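Local coordinates for penicillin binding protein 2X (Streptococcus thermophilus, PDB 5U47), which probably acts as a transpeptidase that cross-links peptidoglycan strands in the septal cell wall and is the kind of enzyme that beta-lactam antibiotics acylate, at residues A[378-383]-A[412-417]; A[297-302]-A[467-472]; A[223-228]-A[570-575]. The protein carries 1 engineered substitution. All coordinates share one frame; numbering follows the deposited sequence.

In the fold
The three contacts are nested along the chain: interaction 3 (223-228 with 570-575) closes the widest loop, interaction 2 (297-302 with 467-472) lies within it, and interaction 1 (378-383 with 412-417) lies within interaction 2. Interactions 1 and 2, with centres about 18 Å apart, share a core of the transpeptidase domain. Met297 and Met300 of helix 297-308 pack on Phe380 and Tyr378, and CE of Met297 reaches Phe380 CZ at 3.5 Å. Interaction 3 is separate, about 28 Å between centres from each of the others, and joins helix 224-241 to the end of helix 558-572. Helix 297-308, which carries Lys298 of a probable SxxK motif, supplies one segment of interaction 2 and is touched by residues of interaction 1.

Interaction 1: A[378-383]-A[412-417]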
# COMPACT_ATOMS: atom_id res chain seq x y z
N TYR A 378 -15.04 -13.59 -2.57
CA TYR A 378 -13.92 -12.81 -3.09
C TYR A 378 -13.74 -11.48 -2.32
O TYR A 378 -12.80 -10.72 -2.58
CB TYR A 378 -14.05 -12.58 -4.59
CG TYR A 378 -13.46 -13.67 -5.47
CD1 TYR A 378 -12.07 -13.83 -5.55
CD2 TYR A 378 -14.26 -14.49 -6.27
CE1 TYR A 378 -11.50 -14.78 -6.37
CE2 TYR A 378 -13.70 -15.46 -7.10
CZ TYR A 378 -12.32 -15.60 -7.15
OH TYR A 378 -11.72 -16.56 -7.96
N LYS A 379 -14.68 -11.20 -1.41
CA LYS A 379 -14.66 -10.06 -0.49
C LYS A 379 -14.86 -8.66 -1.07
O LYS A 379 -14.48 -7.65 -0.42
CB LYS A 379 -13.41 -10.08 0.41
CG LYS A 379 -13.33 -11.29 1.32
CD LYS A 379 -12.11 -11.21 2.23
CE LYS A 379 -12.02 -12.40 3.16
NZ LYS A 379 -13.08 -12.38 4.20
N PHE A 380 -15.42 -8.59 -2.26
CA PHE A 380 -15.75 -7.29 -2.83
C PHE A 380 -16.75 -6.59 -1.93
O PHE A 380 -17.59 -7.24 -1.28
CB PHE A 380 -16.24 -7.42 -4.26
CG PHE A 380 -15.14 -7.84 -5.19
CD1 PHE A 380 -14.14 -6.95 -5.51
CD2 PHE A 380 -15.08 -9.13 -5.70
CE1 PHE A 380 -13.10 -7.31 -6.35
CE2 PHE A 380 -14.04 -9.51 -6.55
CZ PHE A 380 -13.05 -8.59 -6.87
N GLY A 381 -16.59 -5.27 -1.82
CA GLY A 381 -17.40 -4.46 -0.91
C GLY A 381 -16.84 -4.40 0.52
O GLY A 381 -17.38 -3.70 1.38
N ILE A 382 -15.76 -5.14 0.78
CA ILE A 382 -15.13 -5.16 2.10
C ILE A 382 -13.69 -4.68 1.94
O ILE A 382 -12.94 -5.23 1.14
CB ILE A 382 -15.12 -6.58 2.71
CG1 ILE A 382 -16.55 -7.15 2.75
CG2 ILE A 382 -14.55 -6.55 4.13
CD1 ILE A 382 -16.65 -8.55 3.32
N PRO A 383 -13.30 -3.65 2.72
CA PRO A 383 -11.91 -3.18 2.59
C PRO A 383 -10.93 -4.27 3.00
O PRO A 383 -11.30 -5.17 3.79
CB PRO A 383 -11.84 -1.99 3.55
CG PRO A 383 -12.94 -2.21 4.52
CD PRO A 383 -14.03 -2.92 3.77
N ILE A 412 -20.45 -2.34 -10.35
CA ILE A 412 -19.75 -2.73 -9.13
C ILE A 412 -18.49 -1.86 -9.03
O ILE A 412 -17.83 -1.61 -10.03
CB ILE A 412 -19.41 -4.24 -9.12
CG1 ILE A 412 -18.75 -4.64 -7.79
CG2 ILE A 412 -18.50 -4.64 -10.27
CD1 ILE A 412 -18.63 -6.13 -7.58
N SER A 413 -18.19 -1.36 -7.84
CA SER A 413 -17.03 -0.51 -7.62
C SER A 413 -16.04 -1.20 -6.73
O SER A 413 -16.41 -1.75 -5.69
CB SER A 413 -17.44 0.80 -6.98
OG SER A 413 -18.27 1.50 -7.86
N VAL A 414 -14.78 -1.14 -7.13
CA VAL A 414 -13.67 -1.76 -6.39
C VAL A 414 -12.49 -0.80 -6.23
O VAL A 414 -12.47 0.27 -6.85
CB VAL A 414 -13.12 -2.99 -7.15
CG1 VAL A 414 -14.23 -3.98 -7.46
CG2 VAL A 414 -12.39 -2.59 -8.44
N THR A 415 -11.53 -1.19 -5.40
CA THR A 415 -10.26 -0.51 -5.30
C THR A 415 -9.25 -1.45 -5.94
O THR A 415 -9.51 -2.66 -6.08
CB THR A 415 -9.80 -0.27 -3.85
OG1 THR A 415 -9.70 -1.53 -3.17
CG2 THR A 415 -10.79 0.59 -3.13
N GLN A 416 -8.10 -0.91 -6.31
CA GLN A 416 -7.05 -1.71 -6.93
C GLN A 416 -6.63 -2.84 -5.99
O GLN A 416 -6.44 -3.99 -6.42
CB GLN A 416 -5.81 -0.85 -7.27
CG GLN A 416 -4.68 -1.72 -7.82
CD GLN A 416 -3.39 -1.01 -8.15
OE1 GLN A 416 -2.41 -1.68 -8.50
NE2 GLN A 416 -3.35 0.31 -8.02
N VAL A 417 -6.49 -2.51 -4.71
CA VAL A 417 -6.04 -3.52 -3.74
C VAL A 417 -7.08 -4.65 -3.57
O VAL A 417 -6.70 -5.79 -3.31
CB VAL A 417 -5.55 -2.88 -2.44
CG1 VAL A 417 -6.72 -2.27 -1.65
CG2 VAL A 417 -4.76 -3.89 -1.61
O HOH W 1 -15.51 -3.82 -3.96
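Phe380 meets Val414 and Ile412 where the loop after helix 368-377 packs on the lead-in to helix 416-427, inside the transpeptidase domain; Gly381 joins through a water. Helix 368-377 ends in a Schellman motif at Lys379, and a type II beta turn with Phe380 and Gly381 at its centre then runs to Ile382, closed by Ile382 N to Lys379 O at 3.1 Å. Phe380 has its CG anti to its own carbonyl carbon (chi1 -69°), and the CD1-CE1 side of the ring meets one methyl of Val414: CD1 is 3.6 Å from Val414 CG1. The methyl comes in obliquely. At the root of the same side chain, Phe380 CB touches Ile412 CD1 more loosely, at 4.3 Å. Next, the N-H of Gly381 donates to the water at 2.8 Å, and that water donates in turn to Ser413 O, also 2.8 Å away; its oxygen sits in the plane of the Phe380 ring, at its edge. Ile382 O accepts from Gln418 and Arg421 of helix 416-427. The contact therefore combines dispersion between buried apolar groups with a single water that satisfies a peptide N-H and a carbonyl without direct backbone pairing.

Interaction 2: A[297-302]-A[467-472]; sequences MKVMLL and SETRNY
Helix-to-helix packing of Val299 and Leu302 against Thr469 and Tyr472 defines this contact, buried within the transpeptidase domain, where helix 297-308 meets helix 463-478. The two short segments run at 134° to each other with their axes 10.0 Å apart, and Leu302 and Thr469 bring the backbones nearest, CA to CA 6.5 Å. Thr469 points toward the other helix. With OG1 beside the backbone N (chi1 -62°), its methyl CG2 is left anti to that N and rests on the first helix 3.8 Å from the carbonyl oxygen of Val299 and 4.1 Å from Val299 CG1, the two side chains meeting at a slant. Its hydroxyl is bonded back to Ala465 O in its own helix, so the polar end is accounted for while the methyl does the packing. Leu302 extends with CG anti to the backbone N (chi1 180°) and sends CD2 to the base of Tyr472, 3.9 Å from CB and 4.0 Å from ring atom CD2; the two side chains cross nearly at a right angle. The Tyr472 ring also lies edge-to-face with Phe311, which touches Leu302 as well. On another side of the first helix, Lys298 NZ is hydrogen-bonded to Ser295 OG, Ser354 OG and Asn356 OD1, an arrangement consistent with the SxxK and SxN motifs of penicillin-binding proteins. Between the two segments van der Waals contact does the work: the hydroxyl of Thr469 is bonded within its own helix, so these four residues join the helices by apolar fit.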
# COMPACT_ATOMS: atom_id res chain seq x y z
N MET A 297 -12.71 -8.52 -14.28
CA MET A 297 -13.62 -9.18 -13.35
C MET A 297 -14.11 -10.53 -13.92
O MET A 297 -14.51 -11.39 -13.17
CB MET A 297 -14.81 -8.28 -12.97
CG MET A 297 -15.77 -8.87 -11.95
SD MET A 297 -15.07 -9.19 -10.31
CE MET A 297 -14.86 -7.53 -9.70
N LYS A 298 -14.02 -10.70 -15.24
CA LYS A 298 -14.38 -11.98 -15.88
C LYS A 298 -13.49 -13.13 -15.42
O LYS A 298 -13.85 -14.28 -15.60
CB LYS A 298 -14.30 -11.87 -17.42
CG LYS A 298 -15.26 -10.85 -18.01
CD LYS A 298 -15.15 -10.74 -19.53
CE LYS A 298 -16.27 -9.84 -20.05
NZ LYS A 298 -16.04 -9.29 -21.39
N VAL A 299 -12.33 -12.81 -14.83
CA VAL A 299 -11.44 -13.84 -14.28
C VAL A 299 -12.18 -14.46 -13.10
O VAL A 299 -12.27 -15.69 -13.01
CB VAL A 299 -10.08 -13.25 -13.84
CG1 VAL A 299 -9.21 -14.27 -13.12
CG2 VAL A 299 -9.30 -12.71 -15.04
N MET A 300 -12.70 -13.62 -12.21
CA MET A 300 -13.46 -14.10 -11.06
C MET A 300 -14.71 -14.86 -11.54
O MET A 300 -15.01 -15.94 -11.02
CB MET A 300 -13.90 -12.95 -10.15
CG MET A 300 -12.85 -12.33 -9.24
SD MET A 300 -11.42 -11.54 -9.99
CE MET A 300 -10.28 -12.89 -10.04
N LEU A 301 -15.41 -14.30 -12.53
CA LEU A 301 -16.62 -14.91 -13.08
C LEU A 301 -16.37 -16.30 -13.60
O LEU A 301 -17.08 -17.23 -13.25
CB LEU A 301 -17.20 -14.10 -14.23
CG LEU A 301 -18.45 -14.80 -14.83
CD1 LEU A 301 -19.65 -14.63 -13.92
CD2 LEU A 301 -18.75 -14.29 -16.19
N LEU A 302 -15.37 -16.42 -14.46
CA LEU A 302 -15.00 -17.70 -15.04
C LEU A 302 -14.62 -18.71 -13.97
O LEU A 302 -15.03 -19.87 -14.07
CB LEU A 302 -13.84 -17.53 -16.02
CG LEU A 302 -13.34 -18.80 -16.70
CD1 LEU A 302 -14.43 -19.44 -17.53
CD2 LEU A 302 -12.14 -18.50 -17.58
N SER A 467 -6.72 -23.32 -11.54
CA SER A 467 -5.81 -23.81 -12.55
C SER A 467 -6.41 -23.76 -13.96
O SER A 467 -5.74 -23.36 -14.93
CB SER A 467 -5.42 -25.24 -12.21
OG SER A 467 -4.72 -25.85 -13.28
N GLU A 468 -7.66 -24.19 -14.08
CA GLU A 468 -8.36 -24.15 -15.36
C GLU A 468 -8.58 -22.72 -15.83
O GLU A 468 -8.43 -22.42 -17.02
CB GLU A 468 -9.66 -24.97 -15.32
CG GLU A 468 -9.37 -26.45 -15.19
CD GLU A 468 -10.61 -27.32 -15.14
OE1 GLU A 468 -10.47 -28.56 -14.96
OE2 GLU A 468 -11.73 -26.77 -15.27
N THR A 469 -8.92 -21.83 -14.90
CA THR A 469 -9.09 -20.42 -15.22
C THR A 469 -7.78 -19.86 -15.80
O THR A 469 -7.81 -19.20 -16.85
CB THR A 469 -9.53 -19.60 -13.99
OG1 THR A 469 -10.80 -20.07 -13.53
CG2 THR A 469 -9.67 -18.13 -14.33
N ARG A 470 -6.65 -20.18 -15.17
CA ARG A 470 -5.34 -19.71 -15.65
C ARG A 470 -5.02 -20.24 -17.04
O ARG A 470 -4.50 -19.51 -17.88
CB ARG A 470 -4.21 -20.06 -14.69
CG ARG A 470 -4.22 -19.28 -13.37
CD ARG A 470 -2.90 -19.39 -12.62
NE ARG A 470 -2.44 -20.77 -12.47
CZ ARG A 470 -2.88 -21.64 -11.55
NH1 ARG A 470 -3.82 -21.31 -10.65
NH2 ARG A 470 -2.39 -22.87 -11.53
N ASN A 471 -5.36 -21.50 -17.30
CA ASN A 471 -5.14 -22.08 -18.62
C ASN A 471 -6.03 -21.39 -19.68
O ASN A 471 -5.54 -21.06 -20.75
CB ASN A 471 -5.33 -23.58 -18.61
CG ASN A 471 -5.07 -24.19 -19.98
OD1 ASN A 471 -3.99 -23.99 -20.56
ND2 ASN A 471 -6.05 -24.90 -20.52
N TYR A 472 -7.30 -21.16 -19.38
CA TYR A 472 -8.17 -20.45 -20.34
C TYR A 472 -7.63 -19.05 -20.63
O TYR A 472 -7.72 -18.56 -21.75
CB TYR A 472 -9.63 -20.36 -19.87
CG TYR A 472 -10.35 -21.70 -19.84
CD1 TYR A 472 -10.50 -22.44 -21.00
CD2 TYR A 472 -10.92 -22.19 -18.67
CE1 TYR A 472 -11.17 -23.67 -21.00
CE2 TYR A 472 -11.58 -23.41 -18.66
CZ TYR A 472 -11.70 -24.14 -19.83
OH TYR A 472 -12.36 -25.34 -19.82

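Interaction 3: A[223-228]-A[570-575]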
# COMPACT_ATOMS: atom_id res chain seq x y z
N SER A 223 10.89 -3.90 -3.86
CA SER A 223 12.21 -4.17 -4.40
C SER A 223 12.62 -2.90 -5.11
O SER A 223 12.05 -2.57 -6.17
CB SER A 223 12.13 -5.30 -5.41
OG SER A 223 13.34 -5.42 -6.14
N ALA A 224 13.57 -2.16 -4.55
CA ALA A 224 14.01 -0.92 -5.20
C ALA A 224 14.43 -1.08 -6.66
O ALA A 224 14.01 -0.26 -7.49
CB ALA A 224 15.09 -0.19 -4.38
N PRO A 225 15.21 -2.13 -7.00
CA PRO A 225 15.58 -2.32 -8.42
C PRO A 225 14.37 -2.49 -9.33
O PRO A 225 14.29 -1.87 -10.40
CB PRO A 225 16.42 -3.62 -8.41
CG PRO A 225 16.93 -3.74 -7.00
CD PRO A 225 15.92 -3.08 -6.12
N LEU A 226 13.42 -3.33 -8.91
CA LEU A 226 12.23 -3.56 -9.72
C LEU A 226 11.40 -2.29 -9.80
O LEU A 226 10.89 -1.94 -10.87
CB LEU A 226 11.38 -4.68 -9.13
CG LEU A 226 10.15 -5.06 -9.96
CD1 LEU A 226 10.60 -5.60 -11.31
CD2 LEU A 226 9.30 -6.09 -9.24
N GLN A 227 11.24 -1.62 -8.66
CA GLN A 227 10.46 -0.38 -8.60
C GLN A 227 11.04 0.68 -9.55
O GLN A 227 10.29 1.33 -10.26
CB GLN A 227 10.42 0.16 -7.19
CG GLN A 227 9.62 1.45 -7.02
CD GLN A 227 8.10 1.24 -7.04
OE1 GLN A 227 7.58 0.30 -6.41
NE2 GLN A 227 7.39 2.13 -7.70
N THR A 228 12.37 0.84 -9.52
CA THR A 228 13.07 1.82 -10.39
C THR A 228 12.79 1.52 -11.84
O THR A 228 12.48 2.41 -12.63
CB THR A 228 14.60 1.83 -10.08
OG1 THR A 228 14.77 2.25 -8.72
CG2 THR A 228 15.37 2.80 -10.97
N MET A 570 11.41 -11.84 -13.14
CA MET A 570 11.88 -13.22 -13.31
C MET A 570 13.41 -13.30 -13.30
O MET A 570 13.97 -14.23 -12.73
CB MET A 570 11.32 -13.84 -14.60
CG MET A 570 9.82 -14.10 -14.57
SD MET A 570 9.29 -15.34 -13.38
CE MET A 570 9.93 -16.84 -14.10
N SER A 571 14.09 -12.33 -13.90
CA SER A 571 15.55 -12.36 -13.95
C SER A 571 16.21 -12.16 -12.57
O SER A 571 17.35 -12.55 -12.38
CB SER A 571 16.10 -11.31 -14.92
OG SER A 571 15.93 -10.01 -14.37
N MET A 572 15.48 -11.56 -11.62
CA MET A 572 16.06 -11.26 -10.29
C MET A 572 16.24 -12.47 -9.37
O MET A 572 17.25 -12.55 -8.66
CB MET A 572 15.28 -10.14 -9.61
CG MET A 572 15.53 -8.81 -10.29
SD MET A 572 14.50 -7.45 -9.69
CE MET A 572 15.22 -7.18 -8.08
N GLY A 573 15.29 -13.40 -9.37
CA GLY A 573 15.42 -14.62 -8.57
C GLY A 573 15.46 -14.38 -7.07
O GLY A 573 14.56 -13.76 -6.51
N ALA A 574 16.54 -14.85 -6.44
CA ALA A 574 16.73 -14.72 -4.99
C ALA A 574 16.80 -13.28 -4.46
O ALA A 574 16.86 -13.08 -3.25
CB ALA A 574 17.99 -15.48 -4.57
N THR A 575 16.82 -12.28 -5.34
CA THR A 575 16.83 -10.90 -4.86
C THR A 575 15.40 -10.51 -4.44
O THR A 575 15.22 -9.74 -3.49
CB THR A 575 17.38 -9.92 -5.92
OG1 THR A 575 18.65 -10.39 -6.40
CG2 THR A 575 17.57 -8.53 -5.32
O HOH W 2 14.90 -6.60 -4.56
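Met572 reaches across to Ser223, Pro225 and Leu226, and these contacts are mostly apolar. Its side chain, bent at the last torsion (chi3 71°), brings the terminal methyl CE to Pro225 CB at 3.8 Å, the two side chains crossing at about a right angle, while SD lies 4.2 Å from Leu226 CB. The same methyl sits 3.2 Å from Ser223 OG, a tight contact that is no hydrogen bond. Among the polar contacts, Ser223 is the N-cap of helix 224-241: OG, anti to the backbone N (chi1 169°), accepts from Leu226 N in a long, weak bond of 3.5 Å that is nevertheless fairly straight at 164°. A water lies between that oxygen and O of the poorly ordered Thr575, a tentative link at best. Asp37 accepts from Ala224 N at the same helix start. Within the helix, Ala224 O receives Thr228 N and Thr228 OG1 from opposite faces of its carbonyl plane. Across the contact, Gly573 with positive phi ends helix 558-572 and precedes helix 574-577. A capped helix start, packed through Leu226 on Leu259 and Ala260 of strand 258-264, thus meets the end of helix 558-572 beside the five-stranded antiparallel sheet of the transpeptidase fold.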